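PDB 2PO1: exosome complex component Rrp42 from Pyrococcus abyssi, which probably serves as a non-catalytic subunit of the archaeal RNA-degrading exosome, contributing to the structuring of the Rrp41 active site. Local coordinates for residues K26-R31 with D211-E216; G32-R37 with A257-E262; K121-E126 with E188-E193. One frame throughout, in Å; residues are numbered along the deposited sequence.

From the N terminus, the loop after helix 13-23 supplies one partner to each of the first two contacts. Interaction 1 joins residues 26-31 to 211-216, where strand 207-210 leads into helix 214-219; interaction 2 joins the next residues, 32-37, to 257-262 on helix 247-275. Their segments alternate along the chain, so the two loops cross, and they touch through a salt bridge between R37 and D211. Interaction 3 closes a shorter loop, 121-126 with 188-193, nested inside both and about 35 Å from interaction 1, centre to centre. The first two tie the N-terminal loop to the second half of the chain; the third links the loop after helix 104-118 to the end of strand 186-189 and beyond.

Interaction 1 (K26-R31 with D211-E216); sequences KRIDDR and DPSLDE
A salt-bridge network of R27, D29, R31, D211 and E216 fastens the N-terminal loop to the start of helix 214-219, where S213 and E216 form a capping box. R27 takes the E216 carboxylate side-on: NE reaches OE1 at 2.9 Å, with an N-H...O angle of 170°, and NH1 reaches OE2 at 2.8 Å. Both oxygens are met on their syn sides, somewhat out of the carboxylate plane, and the planes of the two groups lie 17° apart. A bend at chi3 (81°) in the R27 chain turns NE and NH1 to this carboxylate, while NH1 also donates to V210 O. R31 works end-on, NH1 and NH2 both donating to the backbone oxygen of D211; the shorter bond, NH1 to D211 O, measures 2.6 Å. R31 NH1 also forms a salt bridge with D211 OD1 at 3.2 Å, the two groups steeply inclined, and R37 holds D211 OD2. R31 NE is held by D29 OD1 at 2.7 Å, and D29 OD2 closes an Asx turn onto R31 N. R31 CZ lies 3.2 Å above the R27 guanidinium plane, offset toward its rim. E216 N donates to S213 OG, and S213 N to E216 OE2 from the face opposite R27 NH1. I28 CD1 rests 3.6 Å from D215 CB. One water joins E216 OE1 to I28 N; another donates to E216 OE1 and bonds weakly to D29 OD2 and R31 NH2. E216, D29 and D211 probably balance both positive charges, and because the E216 carboxylate also accepts the N-H of the N-cap residue S213, charge network and helix start share one group.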
loop_
_atom_site.group_PDB
_atom_site.type_symbol
_atom_site.label_atom_id
_atom_site.label_comp_id
_atom_site.label_asym_id
_atom_site.label_seq_id
_atom_site.Cartn_x
_atom_site.Cartn_y
_atom_site.Cartn_z
ATOM N N LYS C 26 -30.094 -9.330 -35.098
ATOM C CA LYS C 26 -30.197 -7.942 -34.707
ATOM C C LYS C 26 -29.508 -7.665 -33.408
ATOM O O LYS C 26 -29.356 -8.556 -32.582
ATOM C CB LYS C 26 -31.653 -7.512 -34.625
ATOM C CG LYS C 26 -32.333 -7.515 -35.963
ATOM C CD LYS C 26 -33.807 -7.184 -35.814
ATOM C CE LYS C 26 -34.213 -6.273 -36.970
ATOM N NZ LYS C 26 -35.718 -6.096 -36.900
ATOM N N ARG C 27 -29.074 -6.426 -33.255
ATOM C CA ARG C 27 -28.454 -5.966 -32.015
ATOM C C ARG C 27 -29.309 -4.841 -31.480
ATOM O O ARG C 27 -30.116 -4.287 -32.215
ATOM C CB ARG C 27 -27.001 -5.522 -32.251
ATOM C CG ARG C 27 -26.121 -6.660 -32.685
ATOM C CD ARG C 27 -24.776 -6.128 -33.137
ATOM N NE ARG C 27 -23.902 -5.853 -32.025
ATOM C CZ ARG C 27 -22.628 -5.469 -32.154
ATOM N NH1 ARG C 27 -21.895 -5.283 -31.082
ATOM N NH2 ARG C 27 -22.104 -5.291 -33.358
ATOM N N ILE C 28 -29.177 -4.534 -30.197
ATOM C CA ILE C 28 -30.108 -3.604 -29.601
ATOM C C ILE C 28 -30.079 -2.241 -30.262
ATOM O O ILE C 28 -31.057 -1.547 -30.201
ATOM C CB ILE C 28 -29.941 -3.432 -28.071
ATOM C CG1 ILE C 28 -28.490 -3.406 -27.678
ATOM C CG2 ILE C 28 -30.729 -4.503 -27.332
ATOM C CD1 ILE C 28 -28.215 -2.738 -26.288
ATOM N N ASP C 29 -28.956 -1.853 -30.857
ATOM C CA ASP C 29 -28.822 -0.533 -31.457
ATOM C C ASP C 29 -28.839 -0.603 -32.968
ATOM O O ASP C 29 -28.418 0.328 -33.635
ATOM C CB ASP C 29 -27.514 0.118 -31.015
ATOM C CG ASP C 29 -26.305 -0.709 -31.401
ATOM O OD1 ASP C 29 -25.167 -0.245 -31.190
ATOM O OD2 ASP C 29 -26.496 -1.833 -31.934
ATOM N N ASP C 30 -29.284 -1.732 -33.503
ATOM C CA ASP C 30 -29.476 -1.876 -34.925
ATOM C C ASP C 30 -28.184 -2.011 -35.718
ATOM O O ASP C 30 -28.195 -1.994 -36.950
ATOM C CB ASP C 30 -30.325 -0.720 -35.480
ATOM C CG ASP C 30 -31.742 -0.716 -34.917
ATOM O OD1 ASP C 30 -32.172 0.326 -34.362
ATOM O OD2 ASP C 30 -32.411 -1.766 -34.995
ATOM N N ARG C 31 -27.083 -2.170 -35.024
ATOM C CA ARG C 31 -25.820 -2.465 -35.663
ATOM C C ARG C 31 -25.793 -3.878 -36.203
ATOM O O ARG C 31 -26.509 -4.737 -35.677
ATOM C CB ARG C 31 -24.729 -2.387 -34.624
ATOM C CG ARG C 31 -24.134 -1.055 -34.467
ATOM C CD ARG C 31 -22.876 -1.306 -33.722
ATOM N NE ARG C 31 -23.103 -1.575 -32.308
ATOM C CZ ARG C 31 -22.158 -2.041 -31.505
ATOM N NH1 ARG C 31 -20.938 -2.269 -31.977
ATOM N NH2 ARG C 31 -22.393 -2.191 -30.202
ATOM N N ASP C 211 -17.267 -5.180 -31.282
ATOM C CA ASP C 211 -17.462 -3.938 -30.543
ATOM C C ASP C 211 -18.716 -3.993 -29.680
ATOM O O ASP C 211 -19.654 -3.244 -29.931
ATOM C CB ASP C 211 -17.533 -2.760 -31.492
ATOM C CG ASP C 211 -17.678 -1.438 -30.782
ATOM O OD1 ASP C 211 -18.338 -0.562 -31.373
ATOM O OD2 ASP C 211 -17.134 -1.266 -29.664
ATOM N N PRO C 212 -18.684 -4.813 -28.601
ATOM C CA PRO C 212 -19.834 -5.048 -27.741
ATOM C C PRO C 212 -20.022 -3.791 -26.919
ATOM O O PRO C 212 -19.045 -3.240 -26.466
ATOM C CB PRO C 212 -19.363 -6.222 -26.830
ATOM C CG PRO C 212 -17.902 -6.126 -26.782
ATOM C CD PRO C 212 -17.484 -5.540 -28.131
ATOM N N SER C 213 -21.231 -3.290 -26.820
ATOM C CA SER C 213 -21.541 -2.182 -25.910
ATOM C C SER C 213 -21.600 -2.793 -24.516
ATOM O O SER C 213 -21.549 -4.012 -24.362
ATOM C CB SER C 213 -22.919 -1.644 -26.212
ATOM O OG SER C 213 -23.883 -2.686 -26.032
ATOM N N LEU C 214 -21.770 -1.952 -23.505
ATOM C CA LEU C 214 -21.820 -2.416 -22.118
ATOM C C LEU C 214 -22.970 -3.384 -21.962
ATOM O O LEU C 214 -22.814 -4.448 -21.359
ATOM C CB LEU C 214 -22.066 -1.234 -21.222
ATOM C CG LEU C 214 -21.380 -1.059 -19.891
ATOM C CD1 LEU C 214 -22.309 -0.136 -19.105
ATOM C CD2 LEU C 214 -21.045 -2.384 -19.227
ATOM N N ASP C 215 -24.121 -3.043 -22.545
ATOM C CA ASP C 215 -25.296 -3.899 -22.429
ATOM C C ASP C 215 -24.984 -5.279 -23.030
ATOM O O ASP C 215 -25.406 -6.274 -22.494
ATOM C CB ASP C 215 -26.474 -3.293 -23.163
ATOM C CG ASP C 215 -27.108 -2.153 -22.389
ATOM O OD1 ASP C 215 -27.026 -2.176 -21.127
ATOM O OD2 ASP C 215 -27.666 -1.248 -23.044
ATOM N N GLU C 216 -24.195 -5.319 -24.105
ATOM C CA GLU C 216 -23.787 -6.615 -24.656
ATOM C C GLU C 216 -22.742 -7.284 -23.760
ATOM O O GLU C 216 -22.787 -8.500 -23.546
ATOM C CB GLU C 216 -23.303 -6.478 -26.067
ATOM C CG GLU C 216 -24.452 -6.348 -27.048
ATOM C CD GLU C 216 -24.080 -5.741 -28.360
ATOM O OE1 GLU C 216 -24.915 -5.830 -29.268
ATOM O OE2 GLU C 216 -22.977 -5.193 -28.531
HETATM O O HOH W 1 -27.566 -6.368 -29.021
HETATM O O HOH W 2 -25.321 -3.261 -29.832
#

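Interaction 2 (G32-R37 with A257-E262); sequences GFEDYR and AFKKAE
G32 to D35 form a type I beta turn, with D35 N bonded to G32 O, facing helix 247-275; the backbones stay apart, the nearest CA atoms, those of E34 and K260, being 8.0 Å from each other. Two consecutive lysines of the helix bridge that distance. K260, bent at chi2 (-93°) and again at chi3, curls over the turn so that NZ donates to E34 O at 2.8 Å, the donor tilted 22° from the carbonyl plane. The same ammonium donates to a water that accepts from Y36 N, and it forms a salt bridge with E263 on its own helix. K259 NZ makes a hydrogen-bonded salt bridge with the E34 side chain, 2.7 Å from OE1 on its syn side but out of the carboxylate plane, and the two side chains cross at about a right angle; E34 OE2 accepts from Y252 OH. The Y36 and K260 side chains slide past each other in opposite directions, the ring edge against K260 CD, 4.0 Å from Y36 CD1, while the Y36 hydroxyl is hydrogen-bonded to D154. The arrangement joins the loop before strand 39-43, in the first exoribonuclease-family region, to the long C-terminal helix of the RNase PH-type fold.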
loop_
_atom_site.group_PDB
_atom_site.type_symbol
_atom_site.label_atom_id
_atom_site.label_comp_id
_atom_site.label_asym_id
_atom_site.label_seq_id
_atom_site.Cartn_x
_atom_site.Cartn_y
_atom_site.Cartn_z
ATOM N N GLY C 32 -24.969 -4.114 -37.231
ATOM C CA GLY C 32 -24.726 -5.461 -37.752
ATOM C C GLY C 32 -23.800 -6.156 -36.771
ATOM O O GLY C 32 -23.246 -5.504 -35.882
ATOM N N PHE C 33 -23.620 -7.470 -36.925
ATOM C CA PHE C 33 -22.730 -8.229 -36.016
ATOM C C PHE C 33 -21.297 -7.765 -36.140
ATOM O O PHE C 33 -20.483 -7.902 -35.188
ATOM C CB PHE C 33 -22.820 -9.741 -36.305
ATOM C CG PHE C 33 -24.171 -10.370 -35.934
ATOM C CD1 PHE C 33 -24.435 -11.687 -36.272
ATOM C CD2 PHE C 33 -25.147 -9.635 -35.235
ATOM C CE1 PHE C 33 -25.640 -12.268 -35.922
ATOM C CE2 PHE C 33 -26.357 -10.207 -34.911
ATOM C CZ PHE C 33 -26.599 -11.530 -35.236
ATOM N N GLU C 34 -20.977 -7.204 -37.302
ATOM C CA GLU C 34 -19.584 -6.791 -37.576
ATOM C C GLU C 34 -19.378 -5.280 -37.564
ATOM O O GLU C 34 -18.306 -4.790 -37.919
ATOM C CB GLU C 34 -19.007 -7.462 -38.850
ATOM C CG GLU C 34 -18.772 -8.985 -38.689
ATOM C CD GLU C 34 -18.298 -9.644 -39.961
ATOM O OE1 GLU C 34 -18.039 -8.901 -40.948
ATOM O OE2 GLU C 34 -18.188 -10.909 -39.960
ATOM N N ASP C 35 -20.373 -4.541 -37.092
ATOM C CA ASP C 35 -20.244 -3.101 -37.084
ATOM C C ASP C 35 -19.751 -2.559 -35.755
ATOM O O ASP C 35 -20.198 -2.995 -34.701
ATOM C CB ASP C 35 -21.580 -2.484 -37.403
ATOM C CG ASP C 35 -22.032 -2.833 -38.775
ATOM O OD1 ASP C 35 -21.180 -3.216 -39.592
ATOM O OD2 ASP C 35 -23.215 -2.754 -39.029
ATOM N N TYR C 36 -18.846 -1.589 -35.843
ATOM C CA TYR C 36 -18.508 -0.736 -34.704
ATOM C C TYR C 36 -19.570 0.290 -34.557
ATOM O O TYR C 36 -20.187 0.663 -35.544
ATOM C CB TYR C 36 -17.171 -0.032 -34.969
ATOM C CG TYR C 36 -16.071 -0.879 -34.459
ATOM C CD1 TYR C 36 -15.698 -2.023 -35.134
ATOM C CD2 TYR C 36 -15.440 -0.575 -33.258
ATOM C CE1 TYR C 36 -14.703 -2.841 -34.649
ATOM C CE2 TYR C 36 -14.450 -1.373 -32.785
ATOM C CZ TYR C 36 -14.098 -2.503 -33.461
ATOM O OH TYR C 36 -13.130 -3.348 -32.970
ATOM N N ARG C 37 -19.711 0.798 -33.331
ATOM C CA ARG C 37 -20.565 1.940 -33.058
ATOM C C ARG C 37 -19.845 3.083 -33.703
ATOM O O ARG C 37 -18.691 2.912 -34.066
ATOM C CB ARG C 37 -20.635 2.169 -31.549
ATOM C CG ARG C 37 -21.433 1.154 -30.816
ATOM C CD ARG C 37 -21.151 1.234 -29.311
ATOM N NE ARG C 37 -19.821 0.754 -29.016
ATOM C CZ ARG C 37 -19.307 0.725 -27.780
ATOM N NH1 ARG C 37 -20.003 1.225 -26.762
ATOM N NH2 ARG C 37 -18.087 0.215 -27.565
ATOM N N ALA C 257 -11.231 -9.350 -37.522
ATOM C CA ALA C 257 -10.312 -8.395 -36.903
ATOM C C ALA C 257 -9.482 -7.595 -37.913
ATOM O O ALA C 257 -9.452 -6.354 -37.857
ATOM C CB ALA C 257 -9.372 -9.139 -35.976
ATOM N N PHE C 258 -8.820 -8.316 -38.826
ATOM C CA PHE C 258 -7.929 -7.717 -39.819
ATOM C C PHE C 258 -8.691 -6.758 -40.672
ATOM O O PHE C 258 -8.163 -5.744 -41.108
ATOM C CB PHE C 258 -7.381 -8.772 -40.770
ATOM C CG PHE C 258 -6.117 -9.388 -40.294
ATOM C CD1 PHE C 258 -6.114 -10.632 -39.695
ATOM C CD2 PHE C 258 -4.928 -8.695 -40.382
ATOM C CE1 PHE C 258 -4.930 -11.188 -39.213
ATOM C CE2 PHE C 258 -3.769 -9.252 -39.933
ATOM C CZ PHE C 258 -3.768 -10.504 -39.353
ATOM N N LYS C 259 -9.947 -7.109 -40.923
ATOM C CA LYS C 259 -10.811 -6.321 -41.768
ATOM C C LYS C 259 -11.264 -5.092 -41.012
ATOM O O LYS C 259 -11.219 -3.988 -41.499
ATOM C CB LYS C 259 -12.022 -7.146 -42.160
ATOM C CG LYS C 259 -12.946 -6.430 -43.112
ATOM C CD LYS C 259 -14.091 -7.359 -43.496
ATOM C CE LYS C 259 -14.867 -7.837 -42.260
ATOM N NZ LYS C 259 -15.946 -8.795 -42.656
ATOM N N LYS C 260 -11.708 -5.289 -39.782
ATOM C CA LYS C 260 -12.184 -4.178 -39.004
ATOM C C LYS C 260 -10.993 -3.288 -38.603
ATOM O O LYS C 260 -11.108 -2.048 -38.556
ATOM C CB LYS C 260 -12.948 -4.720 -37.778
ATOM C CG LYS C 260 -14.210 -5.484 -38.245
ATOM C CD LYS C 260 -15.367 -4.520 -38.257
ATOM C CE LYS C 260 -15.692 -4.045 -39.559
ATOM N NZ LYS C 260 -16.805 -3.026 -39.489
ATOM N N ALA C 261 -9.854 -3.911 -38.316
ATOM C CA ALA C 261 -8.647 -3.136 -37.887
ATOM C C ALA C 261 -8.270 -2.198 -39.032
ATOM O O ALA C 261 -7.898 -1.042 -38.835
ATOM C CB ALA C 261 -7.522 -4.044 -37.561
ATOM N N GLU C 262 -8.389 -2.683 -40.249
ATOM C CA GLU C 262 -7.993 -1.863 -41.366
ATOM C C GLU C 262 -8.921 -0.689 -41.520
ATOM O O GLU C 262 -8.462 0.383 -41.876
ATOM C CB GLU C 262 -7.859 -2.657 -42.661
ATOM C CG GLU C 262 -7.156 -1.874 -43.847
ATOM C CD GLU C 262 -5.954 -0.944 -43.412
ATOM O OE1 GLU C 262 -5.960 0.272 -43.787
ATOM O OE2 GLU C 262 -5.021 -1.423 -42.692
HETATM O O HOH W 3 -17.717 -0.838 -38.556
#

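Interaction 3 (K121-E126 with E188-E193); sequences KALNLE and EPLPVE
A single beta bridge, L123 with V192, joins the loop after helix 104-118 to the chain leaving strand 186-189. Their CA atoms are 4.6 Å apart, and backbone bonds frame the pair: E193 N donates to A122 O at 2.8 Å, and N124 N to P191 O at 2.9 Å with a nearly linear angle of 176°. A122 O also receives a CA-H...O contact from V192 CA, at 3.1 Å. P191 is the centre of an inverse gamma turn, and its carbonyl is the one that accepts from N124 N, while its ring packs along the N124 backbone and touches L123 CD2. That same methyl lies 3.9 Å from L190 CG, forming the apolar side of the contact.

The polar side belongs to N124. With CG anti to the backbone N (chi1 -166°), the amide is carried to the E193 carboxylate, where ND2 donates to OE1 at 2.8 Å from above the carboxylate plane. The two flat groups stand almost perpendicular, 88° apart. At its other end, N124 OD1 accepts from E126 N in an Asx turn, so the amide is fixed from both sides. A leucine in place of N124 would probably leave E193 OE1 without its amide donor and E126 N without its side-chain acceptor, freeing the turn to shift. E193 keeps other partners: a water links OE1 to K121 O, and OE2 forms a salt bridge with K127. A122 and V192 both pack on I161 of helix 152-166. After the Schellman motif at K121, which ends helix 104-118, comes an isolated antiparallel bridge, L123 and V192 its non-hydrogen-bonded pair, and then the Asx turn, together joining two connections of the RNase PH-type fold.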
loop_
_atom_site.group_PDB
_atom_site.type_symbol
_atom_site.label_atom_id
_atom_site.label_comp_id
_atom_site.label_asym_id
_atom_site.label_seq_id
_atom_site.Cartn_x
_atom_site.Cartn_y
_atom_site.Cartn_z
ATOM N N LYS C 121 6.310 -4.185 -32.319
ATOM C CA LYS C 121 7.296 -3.123 -32.401
ATOM C C LYS C 121 6.721 -1.868 -33.046
ATOM O O LYS C 121 7.417 -1.137 -33.757
ATOM C CB LYS C 121 8.498 -3.637 -33.139
ATOM C CG LYS C 121 9.224 -4.709 -32.355
ATOM C CD LYS C 121 10.632 -4.798 -32.920
ATOM C CE LYS C 121 11.601 -5.417 -31.936
ATOM N NZ LYS C 121 11.747 -6.883 -32.215
ATOM N N ALA C 122 5.445 -1.626 -32.781
ATOM C CA ALA C 122 4.783 -0.459 -33.334
ATOM C C ALA C 122 5.452 0.781 -32.819
ATOM O O ALA C 122 5.545 1.746 -33.532
ATOM C CB ALA C 122 3.289 -0.459 -32.991
ATOM N N LEU C 123 5.915 0.756 -31.570
ATOM C CA LEU C 123 6.790 1.808 -31.098
ATOM C C LEU C 123 8.118 1.144 -31.133
ATOM O O LEU C 123 8.382 0.213 -30.345
ATOM C CB LEU C 123 6.534 2.168 -29.662
ATOM C CG LEU C 123 6.710 3.600 -29.142
ATOM C CD1 LEU C 123 7.045 3.572 -27.673
ATOM C CD2 LEU C 123 7.609 4.409 -29.923
ATOM N N ASN C 124 8.980 1.606 -32.025
ATOM C CA ASN C 124 10.261 0.970 -32.134
ATOM C C ASN C 124 11.230 1.454 -31.037
ATOM O O ASN C 124 11.823 2.521 -31.157
ATOM C CB ASN C 124 10.810 1.240 -33.510
ATOM C CG ASN C 124 11.936 0.370 -33.825
ATOM O OD1 ASN C 124 12.622 -0.103 -32.925
ATOM N ND2 ASN C 124 12.123 0.088 -35.098
ATOM N N LEU C 125 11.409 0.653 -29.986
ATOM C CA LEU C 125 12.173 1.043 -28.824
ATOM C C LEU C 125 13.640 1.183 -29.106
ATOM O O LEU C 125 14.382 1.833 -28.349
ATOM C CB LEU C 125 11.995 0.025 -27.673
ATOM C CG LEU C 125 10.564 -0.240 -27.235
ATOM C CD1 LEU C 125 10.553 -1.178 -26.067
ATOM C CD2 LEU C 125 9.812 1.055 -26.887
ATOM N N GLU C 126 14.068 0.539 -30.179
ATOM C CA GLU C 126 15.461 0.589 -30.611
ATOM C C GLU C 126 15.813 1.955 -31.180
ATOM O O GLU C 126 16.964 2.344 -31.222
ATOM C CB GLU C 126 15.691 -0.504 -31.632
ATOM C CG GLU C 126 15.946 -1.831 -30.982
ATOM C CD GLU C 126 15.135 -2.926 -31.596
ATOM O OE1 GLU C 126 15.678 -3.670 -32.464
ATOM O OE2 GLU C 126 13.943 -3.014 -31.229
ATOM N N GLU C 188 10.037 15.818 -32.781
ATOM C CA GLU C 188 10.021 14.873 -33.876
ATOM C C GLU C 188 9.018 13.863 -33.484
ATOM O O GLU C 188 8.697 13.751 -32.301
ATOM C CB GLU C 188 11.393 14.210 -33.989
ATOM C CG GLU C 188 11.905 13.819 -32.628
ATOM C CD GLU C 188 13.125 12.966 -32.654
ATOM O OE1 GLU C 188 13.202 12.120 -31.772
ATOM O OE2 GLU C 188 14.012 13.146 -33.508
ATOM N N PRO C 189 8.529 13.077 -34.443
ATOM C CA PRO C 189 7.623 12.023 -33.994
ATOM C C PRO C 189 8.368 10.939 -33.245
ATOM O O PRO C 189 9.606 10.916 -33.240
ATOM C CB PRO C 189 7.116 11.407 -35.289
ATOM C CG PRO C 189 7.495 12.424 -36.378
ATOM C CD PRO C 189 8.713 13.085 -35.903
ATOM N N LEU C 190 7.616 10.022 -32.676
ATOM C CA LEU C 190 8.197 8.879 -31.970
ATOM C C LEU C 190 8.418 7.859 -33.089
ATOM O O LEU C 190 7.869 8.038 -34.176
ATOM C CB LEU C 190 7.183 8.401 -30.939
ATOM C CG LEU C 190 7.431 8.233 -29.430
ATOM C CD1 LEU C 190 8.656 8.839 -28.857
ATOM C CD2 LEU C 190 6.107 8.517 -28.612
ATOM N N PRO C 191 9.300 6.860 -32.890
ATOM C CA PRO C 191 9.418 5.997 -34.070
ATOM C C PRO C 191 8.261 5.009 -34.125
ATOM O O PRO C 191 8.409 3.866 -33.693
ATOM C CB PRO C 191 10.776 5.316 -33.864
ATOM C CG PRO C 191 10.972 5.310 -32.360
ATOM C CD PRO C 191 10.252 6.498 -31.814
ATOM N N VAL C 192 7.101 5.472 -34.605
ATOM C CA VAL C 192 5.929 4.623 -34.685
ATOM C C VAL C 192 5.895 4.006 -36.079
ATOM O O VAL C 192 5.767 4.699 -37.100
ATOM C CB VAL C 192 4.597 5.359 -34.418
ATOM C CG1 VAL C 192 3.462 4.353 -34.353
ATOM C CG2 VAL C 192 4.644 6.166 -33.114
ATOM N N GLU C 193 5.998 2.693 -36.123
ATOM C CA GLU C 193 6.194 2.034 -37.395
ATOM C C GLU C 193 5.091 1.114 -37.822
ATOM O O GLU C 193 4.998 0.762 -38.980
ATOM C CB GLU C 193 7.485 1.298 -37.315
ATOM C CG GLU C 193 8.538 2.268 -36.949
ATOM C CD GLU C 193 9.902 1.687 -36.989
ATOM O OE1 GLU C 193 10.005 0.452 -36.966
ATOM O OE2 GLU C 193 10.861 2.479 -37.026
HETATM O O HOH W 4 8.750 -1.749 -36.045
#